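Local coordinates for protein member of s1p family of ribosomal proteins (Pyrococcus furiosus, PDB 5YH1) that probably acts as an exonuclease through its DHH domain, the part present here, which binds a manganese ion, with nucleic-acid binding also ascribed to the full-length protein, at residues E143-Y148 against K174-E179; H164-W169 against D182-P187; P105-E110 against K149-Y154; R100-P105 against V136-T141. One frame throughout, in Å; residues are numbered along the deposited sequence.

Contact 1 of 4, residues E143-Y148 against K174-E179; sequences EDIPAY and KAKVDE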
# COMPACT_ATOMS: atom_id res chain seq x y z
N GLU A 143 12.58 1.42 -22.08
CA GLU A 143 11.98 1.84 -20.80
C GLU A 143 12.54 1.05 -19.61
O GLU A 143 12.35 1.44 -18.46
CB GLU A 143 10.45 1.69 -20.84
CG GLU A 143 9.72 2.81 -21.58
CD GLU A 143 10.05 2.87 -23.06
OE1 GLU A 143 10.34 3.98 -23.56
OE2 GLU A 143 10.04 1.81 -23.74
N ASP A 144 13.21 -0.06 -19.89
CA ASP A 144 13.81 -0.88 -18.85
C ASP A 144 15.24 -0.47 -18.48
O ASP A 144 15.76 -0.90 -17.45
CB ASP A 144 13.78 -2.35 -19.27
CG ASP A 144 12.36 -2.84 -19.51
OD1 ASP A 144 11.62 -2.97 -18.52
OD2 ASP A 144 11.98 -3.06 -20.68
N ILE A 145 15.87 0.38 -19.30
CA ILE A 145 17.28 0.74 -19.12
C ILE A 145 17.60 1.43 -17.77
O ILE A 145 18.60 1.10 -17.11
CB ILE A 145 17.78 1.57 -20.32
CG1 ILE A 145 17.92 0.64 -21.54
CG2 ILE A 145 19.11 2.25 -20.01
CD1 ILE A 145 18.29 1.32 -22.84
N PRO A 146 16.75 2.37 -17.33
CA PRO A 146 17.00 2.98 -16.01
C PRO A 146 17.17 1.96 -14.88
O PRO A 146 18.06 2.11 -14.05
CB PRO A 146 15.76 3.83 -15.79
CG PRO A 146 15.34 4.23 -17.17
CD PRO A 146 15.66 3.05 -18.05
N ALA A 147 16.35 0.91 -14.88
CA ALA A 147 16.49 -0.16 -13.89
C ALA A 147 17.83 -0.88 -14.04
O ALA A 147 18.47 -1.22 -13.05
CB ALA A 147 15.35 -1.16 -14.03
N TYR A 148 18.24 -1.11 -15.28
CA TYR A 148 19.48 -1.84 -15.54
C TYR A 148 20.72 -1.00 -15.19
O TYR A 148 21.70 -1.54 -14.70
CB TYR A 148 19.54 -2.33 -17.00
CG TYR A 148 18.41 -3.26 -17.42
CD1 TYR A 148 17.80 -4.13 -16.51
CD2 TYR A 148 17.96 -3.27 -18.73
CE1 TYR A 148 16.78 -4.97 -16.91
CE2 TYR A 148 16.94 -4.11 -19.13
CZ TYR A 148 16.36 -4.96 -18.22
OH TYR A 148 15.35 -5.79 -18.63
N LYS A 174 20.83 -6.23 -32.92
CA LYS A 174 21.15 -5.65 -31.61
C LYS A 174 20.40 -4.35 -31.36
O LYS A 174 20.38 -3.46 -32.22
CB LYS A 174 22.66 -5.43 -31.48
CG LYS A 174 23.09 -5.25 -30.03
CD LYS A 174 24.60 -5.22 -29.86
CE LYS A 174 24.96 -5.27 -28.38
NZ LYS A 174 26.37 -4.89 -28.13
N ALA A 175 19.78 -4.25 -30.19
CA ALA A 175 19.06 -3.06 -29.78
C ALA A 175 19.79 -2.36 -28.65
O ALA A 175 20.67 -2.94 -28.01
CB ALA A 175 17.65 -3.42 -29.34
N LYS A 176 19.39 -1.13 -28.39
CA LYS A 176 19.99 -0.30 -27.35
C LYS A 176 19.99 -0.99 -25.99
O LYS A 176 21.01 -1.02 -25.30
CB LYS A 176 19.27 1.04 -27.26
CG LYS A 176 20.01 2.08 -26.44
CD LYS A 176 19.24 3.39 -26.36
CE LYS A 176 20.04 4.44 -25.60
NZ LYS A 176 19.17 5.54 -25.10
N VAL A 177 18.86 -1.59 -25.62
CA VAL A 177 18.72 -2.26 -24.32
C VAL A 177 19.73 -3.40 -24.15
O VAL A 177 20.10 -3.71 -23.02
CB VAL A 177 17.29 -2.82 -24.10
CG1 VAL A 177 17.01 -4.02 -25.01
CG2 VAL A 177 17.06 -3.19 -22.64
N ASP A 178 20.16 -4.02 -25.26
CA ASP A 178 21.05 -5.18 -25.19
C ASP A 178 22.42 -4.87 -24.57
O ASP A 178 23.06 -5.76 -24.01
CB ASP A 178 21.26 -5.82 -26.57
CG ASP A 178 20.00 -6.48 -27.10
OD1 ASP A 178 19.31 -7.18 -26.34
OD2 ASP A 178 19.70 -6.31 -28.30
N GLU A 179 22.85 -3.62 -24.66
CA GLU A 179 24.11 -3.21 -24.03
C GLU A 179 24.06 -3.25 -22.50
O GLU A 179 25.10 -3.27 -21.85
CB GLU A 179 24.51 -1.81 -24.48
CG GLU A 179 24.83 -1.73 -25.97
CD GLU A 179 24.99 -0.30 -26.47
OE1 GLU A 179 24.20 0.59 -26.07
OE2 GLU A 179 25.92 -0.07 -27.27
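Ile145, near the start of helix 145-152, reaches across to Val177 in the 3-10 segment that begins at Lys176. Its CB points at that segment, and with CG1 anti to the carbonyl carbon (chi1 -72°) the longer branch sets out for Val177: CG1 lies 4.1 Å from Val177 CG2. The chain then runs straight on (chi2 175°), and the terminal CD1 rests on the backbone, 3.9 Å from Val177 CA, while meeting the stem of Lys176 at 4.1 Å from CG. The extended lysine passes at about a right angle to the isoleucine. Helix 145-152 is the crossover between the parallel neighbours 132-136 and 158-161 of the DHH domain's sheet, and the contact packs the turn before edge strand 183-185 against it. Cutting Ile145 back to an alanine removes CG1 and CD1 and is likely to open a gap beside the Val177 backbone and the Lys176 stem. One helical turn on, Tyr148 turns its ring edge to the same valine: CE2 is 3.6 Å from Val177 CG2, which lies near the ring plane. Asp144 O sits over one face of that ring, toward the rim, and the hydroxyl OH is hydrogen-bonded to Gly139 O.

Contact 2 of 4, residues H164-W169 against D182-P187; sequences HDPRDW and DVHVNP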
# COMPACT_ATOMS: atom_id res chain seq x y z
N HIS A 164 8.32 -8.34 -26.64
CA HIS A 164 7.97 -6.98 -27.07
C HIS A 164 9.11 -6.41 -27.90
O HIS A 164 10.27 -6.81 -27.74
CB HIS A 164 7.68 -6.10 -25.85
CG HIS A 164 6.52 -6.58 -25.04
ND1 HIS A 164 6.64 -7.57 -24.09
CD2 HIS A 164 5.21 -6.25 -25.09
CE1 HIS A 164 5.45 -7.82 -23.57
NE2 HIS A 164 4.57 -7.03 -24.16
N ASP A 165 8.76 -5.47 -28.77
CA ASP A 165 9.72 -4.86 -29.69
C ASP A 165 10.70 -3.95 -28.93
O ASP A 165 10.28 -2.99 -28.30
CB ASP A 165 8.96 -4.05 -30.75
CG ASP A 165 9.88 -3.41 -31.80
OD1 ASP A 165 11.08 -3.75 -31.88
OD2 ASP A 165 9.37 -2.56 -32.55
N PRO A 166 12.01 -4.25 -29.00
CA PRO A 166 12.98 -3.34 -28.38
C PRO A 166 13.00 -1.95 -29.01
O PRO A 166 13.45 -1.01 -28.38
CB PRO A 166 14.32 -4.05 -28.58
CG PRO A 166 13.97 -5.50 -28.77
CD PRO A 166 12.65 -5.49 -29.48
N ARG A 167 12.52 -1.84 -30.25
CA ARG A 167 12.36 -0.56 -30.97
C ARG A 167 13.66 0.12 -31.40
O ARG A 167 13.87 0.32 -32.60
CB ARG A 167 11.49 0.43 -30.19
CG ARG A 167 10.00 0.13 -30.22
CD ARG A 167 9.21 1.32 -29.71
NE ARG A 167 7.78 1.05 -29.73
N ASP A 168 14.52 0.48 -30.45
CA ASP A 168 15.73 1.26 -30.75
C ASP A 168 16.87 0.35 -31.21
O ASP A 168 17.71 -0.06 -30.41
CB ASP A 168 16.17 2.08 -29.53
CG ASP A 168 15.18 3.17 -29.17
OD1 ASP A 168 14.71 3.86 -30.09
OD2 ASP A 168 14.87 3.35 -27.97
N TRP A 169 16.90 0.04 -32.50
CA TRP A 169 17.91 -0.87 -33.03
C TRP A 169 19.21 -0.13 -33.33
O TRP A 169 19.19 0.96 -33.88
CB TRP A 169 17.37 -1.59 -34.28
CG TRP A 169 16.20 -2.45 -33.94
CD1 TRP A 169 14.88 -2.11 -34.03
CD2 TRP A 169 16.24 -3.76 -33.38
NE1 TRP A 169 14.10 -3.14 -33.58
CE2 TRP A 169 14.91 -4.17 -33.18
CE3 TRP A 169 17.27 -4.64 -33.04
CZ2 TRP A 169 14.58 -5.43 -32.67
CZ3 TRP A 169 16.95 -5.88 -32.53
CH2 TRP A 169 15.61 -6.27 -32.35
N ASP A 182 22.92 -9.16 -20.13
CA ASP A 182 23.90 -10.19 -20.49
C ASP A 182 23.39 -11.19 -21.53
O ASP A 182 24.17 -11.70 -22.33
CB ASP A 182 24.35 -10.91 -19.22
CG ASP A 182 25.07 -9.98 -18.25
OD1 ASP A 182 26.30 -9.89 -18.36
OD2 ASP A 182 24.42 -9.29 -17.43
N VAL A 183 22.11 -11.51 -21.49
CA VAL A 183 21.49 -12.26 -22.58
C VAL A 183 20.03 -11.86 -22.71
O VAL A 183 19.30 -11.76 -21.71
CB VAL A 183 21.63 -13.79 -22.42
CG1 VAL A 183 20.88 -14.29 -21.21
CG2 VAL A 183 21.15 -14.50 -23.68
N HIS A 184 19.62 -11.60 -23.95
CA HIS A 184 18.27 -11.17 -24.26
C HIS A 184 17.66 -12.16 -25.26
O HIS A 184 18.08 -12.23 -26.41
CB HIS A 184 18.33 -9.75 -24.81
CG HIS A 184 16.99 -9.12 -25.00
ND1 HIS A 184 16.84 -7.86 -25.53
CD2 HIS A 184 15.73 -9.58 -24.78
CE1 HIS A 184 15.55 -7.56 -25.61
NE2 HIS A 184 14.86 -8.59 -25.17
N VAL A 185 16.71 -12.97 -24.78
CA VAL A 185 15.96 -13.91 -25.61
C VAL A 185 14.68 -13.22 -26.05
O VAL A 185 13.80 -12.93 -25.23
CB VAL A 185 15.62 -15.19 -24.83
CG1 VAL A 185 14.78 -16.13 -25.69
CG2 VAL A 185 16.89 -15.90 -24.36
N ASN A 186 14.59 -12.93 -27.34
CA ASN A 186 13.47 -12.18 -27.90
C ASN A 186 13.35 -12.46 -29.41
O ASN A 186 14.32 -12.26 -30.16
CB ASN A 186 13.66 -10.69 -27.63
CG ASN A 186 12.45 -9.84 -28.00
OD1 ASN A 186 11.73 -10.13 -28.95
ND2 ASN A 186 12.22 -8.77 -27.24
N PRO A 187 12.17 -12.93 -29.87
CA PRO A 187 11.98 -13.25 -31.29
C PRO A 187 12.23 -12.08 -32.25
O PRO A 187 12.57 -12.31 -33.41
CB PRO A 187 10.50 -13.68 -31.35
CG PRO A 187 9.87 -13.08 -30.13
CD PRO A 187 10.94 -13.17 -29.09
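The last residue of the DHH signature, Asp162-His163-His164, is gripped through its backbone by Asn186. Asn186 CG is anti to the backbone N (chi1 -172°), which carries the amide across to the loop, and ND2 donates to His164 O at 2.8 Å. The bond is nearly straight at the hydrogen (169°), and the acceptor lies almost in the amide plane. Asn186 OD1 takes the backbone N of His188, so both ends of the amide are used and its rotation is fixed. The His164 side chain heads away from this bond: its ND1 pairs with Asp162 OD1, and the ring comes within about 4 Å of the bound manganese. The bond from Asn186 thus holds the main chain one residue on from His163, a manganese ligand.

Pro166 makes the rest of the contact by van der Waals packing. Its CD lies 4.0 Å from Asn186 ND2, and its CG approaches the His184 ring obliquely, 4.1 Å from CE1. His184 ND1 is held by Asp178 OD1. Just beyond, Asp165 OD1 accepts from Arg167 N at 2.9 Å, closing an Asx turn, and Pro166 CB sits over one face of Trp169, toward the rim. The loop lies between strand 174-175 and edge strand 183-185: Pro166 and Trp169 lean on Ala175 of the first, His184 faces the loop from the second, which pairs in parallel with strand 158-161, and Val183 and Val185 point off the other side of the sheet to pack on helix 32-53.

Contact 3 of 4, residues P105-E110 against K149-Y154; sequences PFYELE and KRLKAY
Where two neighbouring helices on one face of the DHH domain's parallel sheet meet, Leu109 in the first turn of helix 109-126 presses on Arg150 of helix 145-152. The leucine covers one face of the guanidinium with both methyls: CD2 is 3.6 Å from Arg150 CZ, offset toward the rim, and CD1 is 3.6 Å from Arg150 NH2. The arginine, extended from CG to NE, crosses the leucine at about a right angle. With the leucine over one face, the N-H groups, which lie in the plane of the group, point out at its edge, and all three nitrogens have partners: NH1 bonds Pro146 O, NE makes a salt bridge to Glu263 of the second subunit, and NH2 makes another to Glu299 of the same neighbour. Replacing Arg150 by an alanine is likely to leave Glu263 and Glu299 of the second subunit without this charge and take from Leu109 the flat surface it lies on.

Deeper in, Leu151 CD1 meets the Tyr107 ring obliquely, 3.7 Å from CE2. A chi1 of -162° swings the Tyr107 ring opposite its backbone N and inward, where its OH is bound to Asp115 OD2, while the ring also touches Val133 and Ile135 of strand 132-136. Helices 109-126 and 145-152 lie side by side, each linking parallel strands through a beta-alpha-beta crossover, the layering of a Rossmann-like alpha/beta domain.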
# COMPACT_ATOMS: atom_id res chain seq x y z
N PRO A 105 4.17 -2.59 -17.45
CA PRO A 105 4.77 -3.26 -18.61
C PRO A 105 6.27 -2.96 -18.79
O PRO A 105 6.82 -3.10 -19.89
CB PRO A 105 3.96 -2.69 -19.78
CG PRO A 105 3.62 -1.30 -19.33
CD PRO A 105 3.49 -1.34 -17.83
N PHE A 106 6.93 -2.55 -17.72
CA PHE A 106 8.38 -2.39 -17.73
C PHE A 106 8.90 -2.54 -16.31
O PHE A 106 8.12 -2.59 -15.35
CB PHE A 106 8.77 -1.04 -18.35
CG PHE A 106 8.34 0.16 -17.54
CD1 PHE A 106 7.05 0.65 -17.64
CD2 PHE A 106 9.25 0.83 -16.72
CE1 PHE A 106 6.66 1.77 -16.91
CE2 PHE A 106 8.87 1.95 -16.00
CZ PHE A 106 7.57 2.41 -16.09
N TYR A 107 10.21 -2.66 -16.18
CA TYR A 107 10.86 -2.83 -14.89
C TYR A 107 10.89 -1.47 -14.18
O TYR A 107 11.82 -0.69 -14.35
CB TYR A 107 12.26 -3.43 -15.11
CG TYR A 107 12.94 -4.08 -13.92
CD1 TYR A 107 12.32 -4.19 -12.67
CD2 TYR A 107 14.21 -4.62 -14.06
CE1 TYR A 107 12.97 -4.79 -11.60
CE2 TYR A 107 14.86 -5.23 -13.00
CZ TYR A 107 14.23 -5.32 -11.78
OH TYR A 107 14.89 -5.94 -10.73
N GLU A 108 9.83 -1.19 -13.44
CA GLU A 108 9.63 0.08 -12.72
C GLU A 108 10.71 0.33 -11.69
O GLU A 108 11.19 -0.61 -11.08
CB GLU A 108 8.34 0.03 -11.92
CG GLU A 108 7.12 0.48 -12.64
CD GLU A 108 5.93 0.50 -11.71
OE1 GLU A 108 5.35 1.58 -11.52
OE2 GLU A 108 5.60 -0.56 -11.14
N LEU A 109 10.99 1.60 -11.42
CA LEU A 109 12.01 1.94 -10.41
C LEU A 109 11.62 1.45 -9.02
O LEU A 109 12.48 1.00 -8.27
CB LEU A 109 12.31 3.44 -10.38
CG LEU A 109 13.05 4.00 -11.61
CD1 LEU A 109 13.47 5.44 -11.38
CD2 LEU A 109 14.26 3.15 -11.96
N GLU A 110 10.33 1.50 -8.69
CA GLU A 110 9.88 1.00 -7.40
C GLU A 110 10.21 -0.49 -7.25
O GLU A 110 10.60 -0.93 -6.17
CB GLU A 110 8.38 1.25 -7.19
CG GLU A 110 7.89 0.80 -5.83
CD GLU A 110 6.50 1.31 -5.46
OE1 GLU A 110 5.89 2.06 -6.25
OE2 GLU A 110 6.01 0.96 -4.36
N LYS A 149 20.66 0.31 -15.41
CA LYS A 149 21.76 1.18 -14.97
C LYS A 149 21.99 1.06 -13.47
O LYS A 149 23.12 1.03 -13.02
CB LYS A 149 21.47 2.63 -15.34
CG LYS A 149 21.64 2.88 -16.82
CD LYS A 149 21.30 4.31 -17.18
CE LYS A 149 21.69 4.59 -18.62
NZ LYS A 149 21.58 6.04 -18.92
N ARG A 150 20.90 0.95 -12.71
CA ARG A 150 21.00 0.79 -11.27
C ARG A 150 21.54 -0.58 -10.89
O ARG A 150 22.43 -0.67 -10.03
CB ARG A 150 19.66 1.07 -10.60
CG ARG A 150 19.33 2.55 -10.61
CD ARG A 150 17.85 2.77 -10.40
NE ARG A 150 17.48 4.18 -10.37
CZ ARG A 150 17.35 4.96 -11.44
NH1 ARG A 150 17.60 4.50 -12.66
NH2 ARG A 150 16.98 6.23 -11.27
N LEU A 151 21.04 -1.64 -11.52
CA LEU A 151 21.57 -2.99 -11.25
C LEU A 151 23.07 -3.11 -11.60
O LEU A 151 23.82 -3.81 -10.91
CB LEU A 151 20.76 -4.07 -11.97
CG LEU A 151 19.34 -4.29 -11.42
CD1 LEU A 151 18.53 -5.15 -12.37
CD2 LEU A 151 19.38 -4.91 -10.04
N LYS A 152 23.50 -2.45 -12.66
CA LYS A 152 24.90 -2.55 -13.08
C LYS A 152 25.86 -1.83 -12.12
O LYS A 152 27.02 -2.20 -12.01
CB LYS A 152 25.07 -2.08 -14.53
CG LYS A 152 24.52 -3.08 -15.55
CD LYS A 152 25.03 -4.51 -15.33
CE LYS A 152 24.74 -5.40 -16.53
NZ LYS A 152 25.15 -6.81 -16.30
N ALA A 153 25.36 -0.84 -11.38
CA ALA A 153 26.16 -0.25 -10.31
C ALA A 153 26.51 -1.29 -9.23
O ALA A 153 27.45 -1.10 -8.46
CB ALA A 153 25.43 0.92 -9.69
N TYR A 154 25.77 -2.40 -9.19
CA TYR A 154 26.05 -3.48 -8.26
C TYR A 154 26.69 -4.71 -8.91
O TYR A 154 26.85 -5.74 -8.26
CB TYR A 154 24.75 -3.86 -7.51
CG TYR A 154 24.29 -2.73 -6.63
CD1 TYR A 154 23.58 -1.67 -7.16
CD2 TYR A 154 24.60 -2.71 -5.28
CE1 TYR A 154 23.18 -0.61 -6.37
CE2 TYR A 154 24.20 -1.65 -4.47
CZ TYR A 154 23.49 -0.61 -5.02
OH TYR A 154 23.11 0.45 -4.22

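Contact 4 of 4, residues R100-P105 against V136-T141; sequences RPSRAP and VDNGGT. With MN (manganese (II) ion), chain F.
Asn138 fills the angle made by Ser102, Ala104 and Pro105, its CB directed toward the 100-105 segment and its CG 3.7 Å from Pro105 C. A water completes the junction: it donates to Pro105 O at 2.9 Å and accepts from Gly139 N at 3.0 Å, bridging the two segments. Gly139 adopts a positive phi of 103°, where a CB would be jammed against Asn138 O, so the turn after Asn138 calls for glycine.

Moving outward, Ser102 OG is held by Asp111 OD2 at the end of strand 97-102, and Asn138 also packs on His63 of strand 58-63. The loop's far end is fixed by Thr141 OG1 bonding Asp144 OD2. Asp137, just past the end of strand 132-136, points its carboxylate away from its own backbone N (chi1 -161°) and extends OD1 to the manganese ion at 2.3 Å. His163 NE2, Asp67 OD2, Asp229 OD2 and two waters, each at 2.2 Å from the ion, complete six ligands. Protein oxygens and one imidazole around a manganese that retains two waters are consistent with metal-assisted hydrolysis, as in phosphoesterases of the DHH family.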
# COMPACT_ATOMS: atom_id res chain seq x y z
N ARG A 100 8.64 -12.38 -8.37
CA ARG A 100 7.93 -11.14 -8.07
C ARG A 100 7.23 -10.59 -9.31
O ARG A 100 7.90 -10.25 -10.28
CB ARG A 100 8.90 -10.09 -7.53
CG ARG A 100 9.52 -10.50 -6.22
CD ARG A 100 10.55 -9.50 -5.71
NE ARG A 100 11.13 -10.01 -4.46
CZ ARG A 100 12.39 -9.86 -4.07
NH1 ARG A 100 13.27 -9.16 -4.80
NH2 ARG A 100 12.77 -10.41 -2.93
N PRO A 101 5.89 -10.49 -9.28
CA PRO A 101 5.22 -9.90 -10.43
C PRO A 101 5.43 -8.39 -10.52
O PRO A 101 5.66 -7.74 -9.50
CB PRO A 101 3.74 -10.20 -10.19
CG PRO A 101 3.71 -11.27 -9.17
CD PRO A 101 4.93 -11.05 -8.32
N SER A 102 5.37 -7.88 -11.74
CA SER A 102 5.39 -6.46 -12.03
C SER A 102 4.10 -6.15 -12.74
O SER A 102 3.80 -6.75 -13.79
CB SER A 102 6.57 -6.12 -12.94
OG SER A 102 7.80 -6.27 -12.26
N ARG A 103 3.31 -5.25 -12.18
CA ARG A 103 2.04 -4.86 -12.78
C ARG A 103 2.29 -3.94 -13.97
O ARG A 103 1.54 -3.95 -14.92
CB ARG A 103 1.12 -4.21 -11.72
N ALA A 104 3.35 -3.15 -13.92
CA ALA A 104 3.72 -2.29 -15.04
C ALA A 104 4.32 -3.09 -16.21
O ALA A 104 4.92 -4.13 -15.99
CB ALA A 104 4.71 -1.24 -14.58
N PRO A 105 4.17 -2.59 -17.45
CA PRO A 105 4.77 -3.26 -18.61
C PRO A 105 6.27 -2.96 -18.79
O PRO A 105 6.82 -3.10 -19.89
CB PRO A 105 3.96 -2.69 -19.78
CG PRO A 105 3.62 -1.30 -19.33
CD PRO A 105 3.49 -1.34 -17.83
N VAL A 136 11.06 -11.39 -17.27
CA VAL A 136 10.28 -12.21 -18.19
C VAL A 136 8.98 -11.52 -18.55
O VAL A 136 8.26 -11.02 -17.67
CB VAL A 136 9.97 -13.57 -17.56
CG1 VAL A 136 9.16 -14.45 -18.50
CG2 VAL A 136 11.26 -14.27 -17.14
N ASP A 137 8.68 -11.49 -19.85
CA ASP A 137 7.53 -10.76 -20.41
C ASP A 137 7.60 -9.24 -20.21
O ASP A 137 6.67 -8.50 -20.52
CB ASP A 137 6.20 -11.33 -19.89
CG ASP A 137 5.02 -10.93 -20.77
OD1 ASP A 137 5.16 -10.99 -22.02
OD2 ASP A 137 3.98 -10.54 -20.21
N ASN A 138 8.75 -8.79 -19.71
CA ASN A 138 9.09 -7.39 -19.55
C ASN A 138 10.59 -7.38 -19.79
O ASN A 138 11.20 -8.45 -19.87
CB ASN A 138 8.83 -6.92 -18.10
CG ASN A 138 7.45 -6.34 -17.89
OD1 ASN A 138 6.64 -6.25 -18.80
ND2 ASN A 138 7.17 -5.96 -16.64
N GLY A 139 11.18 -6.19 -19.88
CA GLY A 139 12.63 -6.06 -19.80
C GLY A 139 13.36 -5.82 -21.11
O GLY A 139 14.52 -5.40 -21.10
N GLY A 140 12.70 -6.08 -22.23
CA GLY A 140 13.36 -6.02 -23.53
C GLY A 140 13.28 -4.69 -24.26
O GLY A 140 13.50 -4.65 -25.47
N THR A 141 12.98 -3.61 -23.54
CA THR A 141 12.83 -2.29 -24.17
C THR A 141 13.66 -1.21 -23.51
O THR A 141 14.25 -1.40 -22.43
CB THR A 141 11.37 -1.79 -24.14
OG1 THR A 141 11.06 -1.33 -22.82
CG2 THR A 141 10.38 -2.89 -24.59
MN MN F . 3.20 -11.49 -23.15
O HOH W 1 9.45 -3.87 -20.81
O HOH W 2 1.88 -10.95 -21.52
O HOH W 3 2.47 -9.53 -23.88

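Along the chain, segments 100-105 and 105-110 come first, sharing Pro105, then 136-141, 143-148, 149-154, 164-169, 174-179 and 182-187; contact 4 closes before contacts 1 and 2 open. All lie in the DHH family's N-terminal region, around one five-stranded parallel sheet. Contacts 1 and 3 both use helix 145-152, with centres about 10 Å apart; contacts 1 and 2 are closer, at about 9 Å, and contacts 2 and 3 the most distant pair, at about 16 Å. Contact 3, and contact 1 through Pro146, reach the second subunit, whereas contacts 2 and 4 approach the manganese from loops following neighbouring strands. A continuous chain of touching segments therefore runs from the subunit interface to the metal site.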